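Long-range contacts in Xaa-Pro Dipeptidase (Alteromonas macleodii, PDB 2QS8), which probably acts as a metal-dependent dipeptidase or carboxypeptidase of the amidohydrolase superfamily, cleaving the peptide bond before a C-terminal residue: residues 69-75 / 328-334; 250-256 / 272-277; 281-285 / 306-310. One frame throughout, in Å; residues are numbered along the deposited sequence.

Contact 1: 69-75 / 328-334. With MG (magnesium ion), chain C; MET (methionine), chain D.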
loop_
_atom_site.group_PDB
_atom_site.type_symbol
_atom_site.label_atom_id
_atom_site.label_comp_id
_atom_site.label_asym_id
_atom_site.label_seq_id
_atom_site.Cartn_x
_atom_site.Cartn_y
_atom_site.Cartn_z
ATOM N N HIS A 69 8.006 -14.131 29.674
ATOM C CA HIS A 69 8.924 -13.679 28.632
ATOM C C HIS A 69 10.131 -14.587 28.436
ATOM O O HIS A 69 11.175 -14.399 29.065
ATOM C CB HIS A 69 9.382 -12.256 28.966
ATOM C CG HIS A 69 9.993 -11.513 27.816
ATOM N ND1 HIS A 69 9.516 -10.294 27.387
ATOM C CD2 HIS A 69 11.071 -11.789 27.046
ATOM C CE1 HIS A 69 10.278 -9.849 26.403
ATOM N NE2 HIS A 69 11.229 -10.737 26.178
ATOM N N VAL A 70 9.986 -15.570 27.558
ATOM C CA VAL A 70 11.079 -16.498 27.289
ATOM C C VAL A 70 11.282 -16.668 25.785
ATOM O O VAL A 70 10.371 -16.404 24.998
ATOM C CB VAL A 70 10.821 -17.900 27.918
ATOM C CG1 VAL A 70 10.679 -17.774 29.439
ATOM C CG2 VAL A 70 9.584 -18.531 27.307
ATOM N N HIS A 71 12.482 -17.095 25.400
ATOM C CA HIS A 71 12.811 -17.305 23.993
ATOM C C HIS A 71 13.469 -18.671 23.782
ATOM O O HIS A 71 14.655 -18.751 23.445
ATOM C CB HIS A 71 13.766 -16.212 23.490
ATOM C CG HIS A 71 13.202 -14.830 23.550
ATOM N ND1 HIS A 71 12.165 -14.412 22.742
ATOM C CD2 HIS A 71 13.538 -13.763 24.316
ATOM C CE1 HIS A 71 11.891 -13.147 23.004
ATOM N NE2 HIS A 71 12.708 -12.729 23.954
ATOM N N PHE A 72 12.715 -19.742 23.984
ATOM C CA PHE A 72 13.274 -21.072 23.784
ATOM C C PHE A 72 13.815 -21.119 22.359
ATOM O O PHE A 72 13.173 -20.618 21.432
ATOM C CB PHE A 72 12.208 -22.162 23.937
ATOM C CG PHE A 72 11.579 -22.243 25.311
ATOM C CD1 PHE A 72 12.298 -21.912 26.457
ATOM C CD2 PHE A 72 10.284 -22.719 25.455
ATOM C CE1 PHE A 72 11.730 -22.062 27.727
ATOM C CE2 PHE A 72 9.707 -22.876 26.717
ATOM C CZ PHE A 72 10.431 -22.548 27.853
ATOM N N GLY A 73 14.992 -21.712 22.184
ATOM C CA GLY A 73 15.577 -21.808 20.860
ATOM C C GLY A 73 16.813 -20.951 20.690
ATOM O O GLY A 73 17.511 -21.047 19.685
ATOM N N GLN A 74 17.083 -20.100 21.672
ATOM C CA GLN A 74 18.258 -19.249 21.616
ATOM C C GLN A 74 18.795 -18.952 23.009
ATOM O O GLN A 74 18.069 -19.056 24.002
ATOM C CB GLN A 74 17.926 -17.941 20.893
ATOM C CG GLN A 74 17.055 -16.989 21.684
ATOM C CD GLN A 74 16.408 -15.925 20.812
ATOM O OE1 GLN A 74 15.441 -16.193 20.096
ATOM N NE2 GLN A 74 16.945 -14.711 20.861
ATOM N N GLU A 75 20.081 -18.623 23.061
ATOM C CA GLU A 75 20.796 -18.248 24.285
ATOM C C GLU A 75 21.921 -17.349 23.810
ATOM O O GLU A 75 22.810 -17.799 23.087
ATOM C CB GLU A 75 21.386 -19.458 24.997
ATOM C CG GLU A 75 20.347 -20.404 25.551
ATOM C CD GLU A 75 20.919 -21.363 26.577
ATOM O OE1 GLU A 75 21.985 -21.952 26.298
ATOM O OE2 GLU A 75 20.291 -21.524 27.648
ATOM N N ASP A 328 13.041 -12.888 30.313
ATOM C CA ASP A 328 13.705 -12.692 29.034
ATOM C C ASP A 328 14.817 -13.742 28.927
ATOM O O ASP A 328 15.912 -13.476 28.407
ATOM C CB ASP A 328 14.282 -11.275 28.889
ATOM C CG ASP A 328 14.565 -10.899 27.429
ATOM O OD1 ASP A 328 14.286 -11.707 26.517
ATOM O OD2 ASP A 328 15.060 -9.782 27.179
ATOM N N ALA A 329 14.522 -14.926 29.452
ATOM C CA ALA A 329 15.431 -16.064 29.379
ATOM C C ALA A 329 15.590 -16.365 27.883
ATOM O O ALA A 329 14.607 -16.518 27.159
ATOM C CB ALA A 329 14.831 -17.259 30.100
ATOM N N GLY A 330 16.811 -16.472 27.430
ATOM C CA GLY A 330 17.123 -16.671 26.022
ATOM C C GLY A 330 18.251 -15.689 25.755
ATOM O O GLY A 330 18.978 -15.782 24.771
ATOM N N VAL A 331 18.345 -14.752 26.674
ATOM C CA VAL A 331 19.405 -13.830 26.799
ATOM C C VAL A 331 20.337 -14.576 27.717
ATOM O O VAL A 331 21.358 -15.102 27.300
ATOM C CB VAL A 331 18.939 -12.484 27.417
ATOM C CG1 VAL A 331 20.126 -11.581 27.660
ATOM C CG2 VAL A 331 17.921 -11.816 26.501
ATOM N N GLN A 332 19.983 -14.617 29.001
ATOM C CA GLN A 332 20.740 -15.428 29.950
ATOM C C GLN A 332 20.343 -16.869 29.712
ATOM O O GLN A 332 19.378 -17.132 28.991
ATOM C CB GLN A 332 20.466 -15.007 31.410
ATOM C CG GLN A 332 19.025 -15.186 31.860
ATOM C CD GLN A 332 18.135 -14.003 31.493
ATOM O OE1 GLN A 332 18.641 -12.935 31.136
ATOM N NE2 GLN A 332 16.811 -13.961 31.511
ATOM N N LYS A 333 21.062 -17.811 30.308
ATOM C CA LYS A 333 20.756 -19.230 30.120
ATOM C C LYS A 333 19.348 -19.611 30.589
ATOM O O LYS A 333 18.838 -19.058 31.564
ATOM C CB LYS A 333 21.768 -20.090 30.874
ATOM C CG LYS A 333 23.189 -20.075 30.329
ATOM C CD LYS A 333 23.364 -21.130 29.248
ATOM C CE LYS A 333 24.729 -21.808 29.330
ATOM N NZ LYS A 333 25.854 -20.836 29.278
ATOM N N HIS A 334 18.732 -20.561 29.889
ATOM C CA HIS A 334 17.402 -21.042 30.247
ATOM C C HIS A 334 17.580 -21.918 31.471
ATOM O O HIS A 334 18.572 -22.646 31.574
ATOM C CB HIS A 334 16.794 -21.874 29.107
ATOM C CG HIS A 334 16.352 -21.062 27.930
ATOM N ND1 HIS A 334 15.179 -20.337 27.926
ATOM C CD2 HIS A 334 16.956 -20.811 26.745
ATOM C CE1 HIS A 334 15.084 -19.671 26.789
ATOM N NE2 HIS A 334 16.148 -19.940 26.055
HETATM MG MG MG C . 12.974 -10.650 24.524
HETATM N N MET D . 16.118 -8.366 24.787
HETATM C CA MET D . 16.138 -6.972 25.319
HETATM C C MET D . 16.777 -5.996 24.335
HETATM O O MET D . 16.478 -4.789 24.433
HETATM C CB MET D . 16.911 -6.933 26.636
HETATM C CG MET D . 16.925 -5.573 27.278
HETATM S SD MET D . 17.637 -5.642 28.884
HETATM C CE MET D . 16.373 -6.545 29.734
HETATM O OXT MET D . 17.574 -6.454 23.487
HETATM O O HOH W 1 20.197 -23.595 29.462
#

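Contact 2: 250-256 / 272-277. With MET (methionine), chain D.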
loop_
_atom_site.group_PDB
_atom_site.type_symbol
_atom_site.label_atom_id
_atom_site.label_comp_id
_atom_site.label_asym_id
_atom_site.label_seq_id
_atom_site.Cartn_x
_atom_site.Cartn_y
_atom_site.Cartn_z
ATOM N N VAL A 250 -2.464 -2.074 24.912
ATOM C CA VAL A 250 -1.771 -3.352 24.912
ATOM C C VAL A 250 -1.887 -3.991 26.303
ATOM O O VAL A 250 -2.180 -3.307 27.279
ATOM C CB VAL A 250 -0.286 -3.197 24.495
ATOM C CG1 VAL A 250 -0.209 -2.565 23.124
ATOM C CG2 VAL A 250 0.466 -2.348 25.500
ATOM N N ASP A 251 -1.670 -5.304 26.379
ATOM C CA ASP A 251 -1.779 -6.044 27.629
ATOM C C ASP A 251 -0.570 -5.940 28.551
ATOM O O ASP A 251 -0.715 -5.942 29.776
ATOM C CB ASP A 251 -2.074 -7.512 27.325
ATOM C CG ASP A 251 -3.384 -7.689 26.590
ATOM O OD1 ASP A 251 -4.443 -7.677 27.251
ATOM O OD2 ASP A 251 -3.357 -7.811 25.345
ATOM N N SER A 252 0.620 -5.839 27.977
ATOM C CA SER A 252 1.809 -5.748 28.801
ATOM C C SER A 252 2.991 -5.041 28.140
ATOM O O SER A 252 3.137 -5.029 26.914
ATOM C CB SER A 252 2.234 -7.154 29.248
ATOM O OG SER A 252 2.581 -7.966 28.143
ATOM N N ILE A 253 3.815 -4.432 28.984
ATOM C CA ILE A 253 5.011 -3.739 28.555
ATOM C C ILE A 253 6.184 -4.568 29.086
ATOM O O ILE A 253 6.239 -4.882 30.279
ATOM C CB ILE A 253 5.099 -2.322 29.162
ATOM C CG1 ILE A 253 3.966 -1.432 28.631
ATOM C CG2 ILE A 253 6.461 -1.728 28.869
ATOM C CD1 ILE A 253 3.944 -1.288 27.126
ATOM N N GLU A 254 7.106 -4.934 28.206
ATOM C CA GLU A 254 8.267 -5.712 28.620
ATOM C C GLU A 254 9.443 -4.766 28.839
ATOM O O GLU A 254 9.632 -3.829 28.070
ATOM C CB GLU A 254 8.626 -6.739 27.540
ATOM C CG GLU A 254 7.426 -7.447 26.898
ATOM C CD GLU A 254 6.625 -8.304 27.874
ATOM O OE1 GLU A 254 7.220 -9.190 28.518
ATOM O OE2 GLU A 254 5.396 -8.096 27.984
ATOM N N HIS A 255 10.225 -5.004 29.893
ATOM C CA HIS A 255 11.396 -4.175 30.211
ATOM C C HIS A 255 11.094 -2.762 30.754
ATOM O O HIS A 255 11.534 -2.411 31.851
ATOM C CB HIS A 255 12.307 -4.055 28.981
ATOM C CG HIS A 255 12.418 -5.314 28.182
ATOM N ND1 HIS A 255 12.771 -6.523 28.739
ATOM C CD2 HIS A 255 12.211 -5.557 26.868
ATOM C CE1 HIS A 255 12.778 -7.456 27.802
ATOM N NE2 HIS A 255 12.440 -6.893 26.658
ATOM N N GLY A 256 10.362 -1.964 29.974
ATOM C CA GLY A 256 10.003 -0.606 30.370
ATOM C C GLY A 256 11.097 0.182 31.071
ATOM O O GLY A 256 10.830 0.965 31.985
ATOM N N THR A 272 -2.504 -2.089 32.611
ATOM C CA THR A 272 -1.480 -2.761 31.812
ATOM C C THR A 272 -0.482 -3.474 32.717
ATOM O O THR A 272 -0.109 -2.940 33.753
ATOM C CB THR A 272 -0.697 -1.751 30.957
ATOM O OG1 THR A 272 -1.593 -0.768 30.418
ATOM C CG2 THR A 272 0.007 -2.478 29.817
ATOM N N TYR A 273 -0.048 -4.670 32.331
ATOM C CA TYR A 273 0.925 -5.418 33.129
ATOM C C TYR A 273 2.375 -5.070 32.796
ATOM O O TYR A 273 2.717 -4.858 31.636
ATOM C CB TYR A 273 0.730 -6.928 32.958
ATOM C CG TYR A 273 -0.242 -7.537 33.949
ATOM C CD1 TYR A 273 -1.601 -7.672 33.639
ATOM C CD2 TYR A 273 0.197 -7.972 35.202
ATOM C CE1 TYR A 273 -2.501 -8.238 34.558
ATOM C CE2 TYR A 273 -0.690 -8.535 36.130
ATOM C CZ TYR A 273 -2.036 -8.671 35.803
ATOM O OH TYR A 273 -2.887 -9.258 36.714
ATOM N N TYR A 274 3.215 -5.000 33.832
ATOM C CA TYR A 274 4.632 -4.702 33.672
ATOM C C TYR A 274 5.458 -5.977 33.891
ATOM O O TYR A 274 5.403 -6.577 34.958
ATOM C CB TYR A 274 5.081 -3.625 34.672
ATOM C CG TYR A 274 6.572 -3.305 34.625
ATOM C CD1 TYR A 274 7.259 -2.919 35.774
ATOM C CD2 TYR A 274 7.284 -3.369 33.431
ATOM C CE1 TYR A 274 8.618 -2.606 35.732
ATOM C CE2 TYR A 274 8.639 -3.057 33.378
ATOM C CZ TYR A 274 9.297 -2.677 34.531
ATOM O OH TYR A 274 10.638 -2.369 34.478
ATOM N N VAL A 275 6.209 -6.382 32.868
ATOM C CA VAL A 275 7.070 -7.567 32.923
ATOM C C VAL A 275 8.495 -7.004 32.872
ATOM O O VAL A 275 9.039 -6.749 31.801
ATOM C CB VAL A 275 6.829 -8.475 31.716
ATOM C CG1 VAL A 275 7.590 -9.762 31.871
ATOM C CG2 VAL A 275 5.363 -8.739 31.563
ATOM N N PRO A 276 9.121 -6.824 34.042
ATOM C CA PRO A 276 10.470 -6.275 34.173
ATOM C C PRO A 276 11.683 -6.936 33.517
ATOM O O PRO A 276 12.496 -6.242 32.923
ATOM C CB PRO A 276 10.635 -6.146 35.684
ATOM C CG PRO A 276 9.857 -7.301 36.194
ATOM C CD PRO A 276 8.611 -7.270 35.348
ATOM N N THR A 277 11.810 -8.251 33.611
ATOM C CA THR A 277 12.980 -8.944 33.069
ATOM C C THR A 277 14.241 -8.308 33.645
ATOM O O THR A 277 15.161 -7.924 32.910
ATOM C CB THR A 277 13.064 -8.900 31.512
ATOM O OG1 THR A 277 13.392 -7.570 31.064
ATOM C CG2 THR A 277 11.749 -9.371 30.904
HETATM N N MET D . 16.118 -8.366 24.787
HETATM C CA MET D . 16.138 -6.972 25.319
HETATM C C MET D . 16.777 -5.996 24.335
HETATM O O MET D . 16.478 -4.789 24.433
HETATM C CB MET D . 16.911 -6.933 26.636
HETATM C CG MET D . 16.925 -5.573 27.278
HETATM S SD MET D . 17.637 -5.642 28.884
HETATM C CE MET D . 16.373 -6.545 29.734
HETATM O OXT MET D . 17.574 -6.454 23.487
HETATM O O HOH W 2 -2.730 -0.692 27.973
#

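Contact 3: 281-285 / 306-310. With MET (methionine), chain D.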
loop_
_atom_site.group_PDB
_atom_site.type_symbol
_atom_site.label_atom_id
_atom_site.label_comp_id
_atom_site.label_asym_id
_atom_site.label_seq_id
_atom_site.Cartn_x
_atom_site.Cartn_y
_atom_site.Cartn_z
ATOM N N GLY A 281 18.324 -7.601 32.247
ATOM C CA GLY A 281 18.891 -6.276 32.409
ATOM C C GLY A 281 20.270 -6.373 33.038
ATOM O O GLY A 281 21.246 -5.840 32.505
ATOM N N GLU A 282 20.347 -7.071 34.172
ATOM C CA GLU A 282 21.604 -7.259 34.885
ATOM C C GLU A 282 22.604 -8.016 34.009
ATOM O O GLU A 282 23.814 -7.805 34.108
ATOM C CB GLU A 282 21.363 -8.037 36.187
ATOM C CG GLU A 282 20.472 -7.326 37.193
ATOM C CD GLU A 282 21.102 -6.058 37.743
ATOM O OE1 GLU A 282 22.247 -6.135 38.231
ATOM O OE2 GLU A 282 20.455 -4.992 37.698
ATOM N N PHE A 283 22.089 -8.895 33.153
ATOM C CA PHE A 283 22.932 -9.689 32.263
ATOM C C PHE A 283 23.728 -8.820 31.282
ATOM O O PHE A 283 24.953 -8.913 31.214
ATOM C CB PHE A 283 22.084 -10.681 31.468
ATOM C CG PHE A 283 22.892 -11.647 30.651
ATOM C CD1 PHE A 283 23.371 -12.821 31.217
ATOM C CD2 PHE A 283 23.198 -11.374 29.325
ATOM C CE1 PHE A 283 24.139 -13.706 30.478
ATOM C CE2 PHE A 283 23.969 -12.256 28.576
ATOM C CZ PHE A 283 24.440 -13.423 29.155
ATOM N N VAL A 284 23.033 -7.977 30.528
ATOM C CA VAL A 284 23.709 -7.136 29.554
ATOM C C VAL A 284 24.613 -6.100 30.211
ATOM O O VAL A 284 25.606 -5.679 29.617
ATOM C CB VAL A 284 22.704 -6.432 28.588
ATOM C CG1 VAL A 284 21.921 -7.474 27.803
ATOM C CG2 VAL A 284 21.767 -5.544 29.356
ATOM N N ALA A 285 24.265 -5.691 31.432
ATOM C CA ALA A 285 25.113 -4.745 32.140
ATOM C C ALA A 285 26.489 -5.333 32.415
ATOM O O ALA A 285 27.497 -4.807 31.997
ATOM C CB ALA A 285 24.452 -4.310 33.437
ATOM N N GLY A 306 20.503 -1.836 30.525
ATOM C CA GLY A 306 20.594 -2.828 31.586
ATOM C C GLY A 306 20.548 -2.415 33.061
ATOM O O GLY A 306 19.754 -2.965 33.820
ATOM N N PRO A 307 21.388 -1.464 33.502
ATOM C CA PRO A 307 21.422 -1.014 34.903
ATOM C C PRO A 307 20.169 -0.319 35.437
ATOM O O PRO A 307 19.906 -0.348 36.638
ATOM C CB PRO A 307 22.632 -0.077 34.941
ATOM C CG PRO A 307 23.469 -0.507 33.756
ATOM C CD PRO A 307 22.430 -0.786 32.713
ATOM N N GLN A 308 19.405 0.301 34.544
ATOM C CA GLN A 308 18.203 1.038 34.923
ATOM C C GLN A 308 16.961 0.203 35.242
ATOM O O GLN A 308 16.081 0.664 35.960
ATOM C CB GLN A 308 17.867 2.046 33.820
ATOM C CG GLN A 308 16.625 2.898 34.066
ATOM C CD GLN A 308 16.729 3.744 35.321
ATOM O OE1 GLN A 308 17.712 4.458 35.517
ATOM N NE2 GLN A 308 15.709 3.677 36.174
ATOM N N ILE A 309 16.877 -1.013 34.716
ATOM C CA ILE A 309 15.697 -1.837 34.964
ATOM C C ILE A 309 15.407 -2.085 36.446
ATOM O O ILE A 309 14.274 -1.918 36.888
ATOM C CB ILE A 309 15.794 -3.180 34.211
ATOM C CG1 ILE A 309 15.770 -2.913 32.701
ATOM C CG2 ILE A 309 14.627 -4.082 34.584
ATOM C CD1 ILE A 309 15.810 -4.158 31.836
ATOM N N SER A 310 16.426 -2.469 37.210
ATOM C CA SER A 310 16.253 -2.723 38.642
ATOM C C SER A 310 15.697 -1.492 39.355
ATOM O O SER A 310 14.862 -1.601 40.258
ATOM C CB SER A 310 17.589 -3.117 39.277
ATOM O OG SER A 310 18.536 -2.072 39.142
HETATM N N MET D . 16.118 -8.366 24.787
HETATM C CA MET D . 16.138 -6.972 25.319
HETATM C C MET D . 16.777 -5.996 24.335
HETATM O O MET D . 16.478 -4.789 24.433
HETATM C CB MET D . 16.911 -6.933 26.636
HETATM C CG MET D . 16.925 -5.573 27.278
HETATM S SD MET D . 17.637 -5.642 28.884
HETATM C CE MET D . 16.373 -6.545 29.734
HETATM O OXT MET D . 17.574 -6.454 23.487
#

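Contact 1: 69-75 / 328-334
His69 and His71 converge with Asp328 on one magnesium ion, the metal site of an amidohydrolase TIM barrel: an HxH motif on one side, and on the other an aspartate in the loop after helix 299-319, probably the one that follows the last barrel strand in this superfamily. Asp328 can be followed outward. Its CB rests 3.7 Å from His69 CD2, and the two side chains run alongside each other toward the ion. CB starts off away from 69-75, but with CG set opposite the backbone N (chi1 -161°) the carboxylate returns to the metal. The branch OD1 binds magnesium at 2.6 Å and also lies at the edge of the His71 ring, in its plane, 3.1 Å from CD2. The His71 ring and the carboxylate are turned 64° against each other. OD2 accepts a hydrogen bond of 3.0 Å from the amino N of the bound methionine.

His69 NE2 (2.4 Å) and His71 NE2 (2.2 Å) complete the ion's bonds to these segments, while their ND1 atoms bond to Glu254 and to Gly114 O, which fixes how both rings are rotated. The backbones are also bridged next to the metal ligands: Asp328 N bonds to His69 O, and His71 N to Ala329 O.

Farther out, His334 plugs the type II turn from His71 to Gln74. Its NE2 donates to Gln74 O at 2.9 Å and more weakly to His71 O, while its ND1 and CE1 reach the edge of the Phe72 ring, at CD1. The plane of the Glu75 carboxylate is nearly parallel to that of the His334 ring (3°) but displaced from it, and OE2 receives His334 N, 2.9 Å away, as well as a water that also bonds to His334 O.

Contact 2: 250-256 / 272-277
Ser252, Ile253 and Glu254 pair in parallel register with Tyr273, Tyr274 and Val275, neighbouring strands of the TIM barrel joined by helix 261-270 in a beta-alpha-beta unit. Four backbone hydrogen bonds zigzag between them. Tyr273 N donates to Asp251 O, Ile253 N to Tyr273 O (2.9 Å), Val275 N to Ile253 O (3.0 Å) and His255 N to Val275 O, the last where the chain has already turned its corner at Glu254.

Two side-chain hydrogen bonds involve His255. Its ND1 donates to Thr277 OG1 at 2.6 Å, the oxygen lying in the ring plane. Tyr274, its CG opposite the backbone N (chi1 177°), lays its ring edge against the carbonyls of Ile253 and His255, where OH gives its proton to His255 O at 2.8 Å from above the carbonyl plane. Near the start of both segments a water joins Val250 O to Thr272 OG1.

Packing fills in between. The Glu254 chain runs alongside Val275, and OE1 comes within 3.3 Å of Val275 CB. Thr272 CG2 nestles among the carbonyls of Val250 and Asp251. The bound methionine sets its CB over one face of the His255 ring, and its CE reaches 3.4 Å from Thr277 OG1.

Glu254 is buried, yet both its oxygens are engaged: OE2 takes Ser252 OG almost along its C-O axis, at 2.8 Å, and forms a salt bridge with Arg111, while OE1 receives His69 ND1. Arg111 probably compensates the carboxylate's charge, and Glu254, as a second-shell group, probably strengthens His69 as a metal ligand; the Thr277 bond meanwhile helps to fix the rotation of the His255 ring beside the ligand.

Contact 3: 281-285 / 306-310
Gly281 and Gly306 meet backbone to backbone, their CA atoms 3.9 Å apart, and everything else in the contact is arranged round that point. With no CB on either residue, the axes of 281-285 and 306-310 approach to 7.5 Å and run roughly antiparallel, at 147° between their directions. Gly281 O comes down to 3.2 Å from Gly306 CA, as a packing contact.

Side chains reach over this point from both helices. Val284 places CG2, set between its backbone N and carbonyl carbon, 3.7 Å from Gly306 CA. One step on, Ala285 directs its CB at the other helix, where it meets CG of the Pro307 ring at 3.9 Å. From the opposite helix, Ile309 answers: its CB points at 281-285, and with the chain beyond CB fully extended (chi2 -178°) the terminal CD1 arrives at Gly281 CA, 3.8 Å off.

In this TIM barrel helix 278-287 starts right after strand 273-275, and helix 299-319 follows it in the chain. The pair borders the ligand pocket, since Gly281 and Ile309 both touch the bound methionine: its methyl CE lies 3.2 Å from Ile309 CD1 and 3.4 Å from Gly281 N, held closely by apolar and polar atoms alike.

Toward the more exposed side, Glu282 begins by pointing away from 306-310 but bends at its second torsion, bringing OE2 alongside CB and OG of Ser310 in van der Waals contact. Ser310 OG itself turns back along its own helix to make a weak bond with Pro307 O.

In the fold
The three contacts all touch one bound methionine, their centres 15 to 17 Å apart. Contact 1 takes its amino end; contacts 2 and 3 both touch the terminal methyl. Contacts 1 and 2 are coupled most directly, by a probable hydrogen bond of 2.8 Å from His69 ND1 to Glu254 OE1 and by Asp328 OD2 lying 3.3 Å from His255 CE1. Contact 3 leans on both: Phe283 CD2 packs 3.5 Å from Val331 CG1, and Ile309 CG2 lies 3.5 Å from Pro276 O. Along the chain, contacts 2 and 3 follow in series, both nested inside the loop that contact 1 closes. His237 NE2 and the backbone N atoms of Val201 and Leu202 also bond to the methionine.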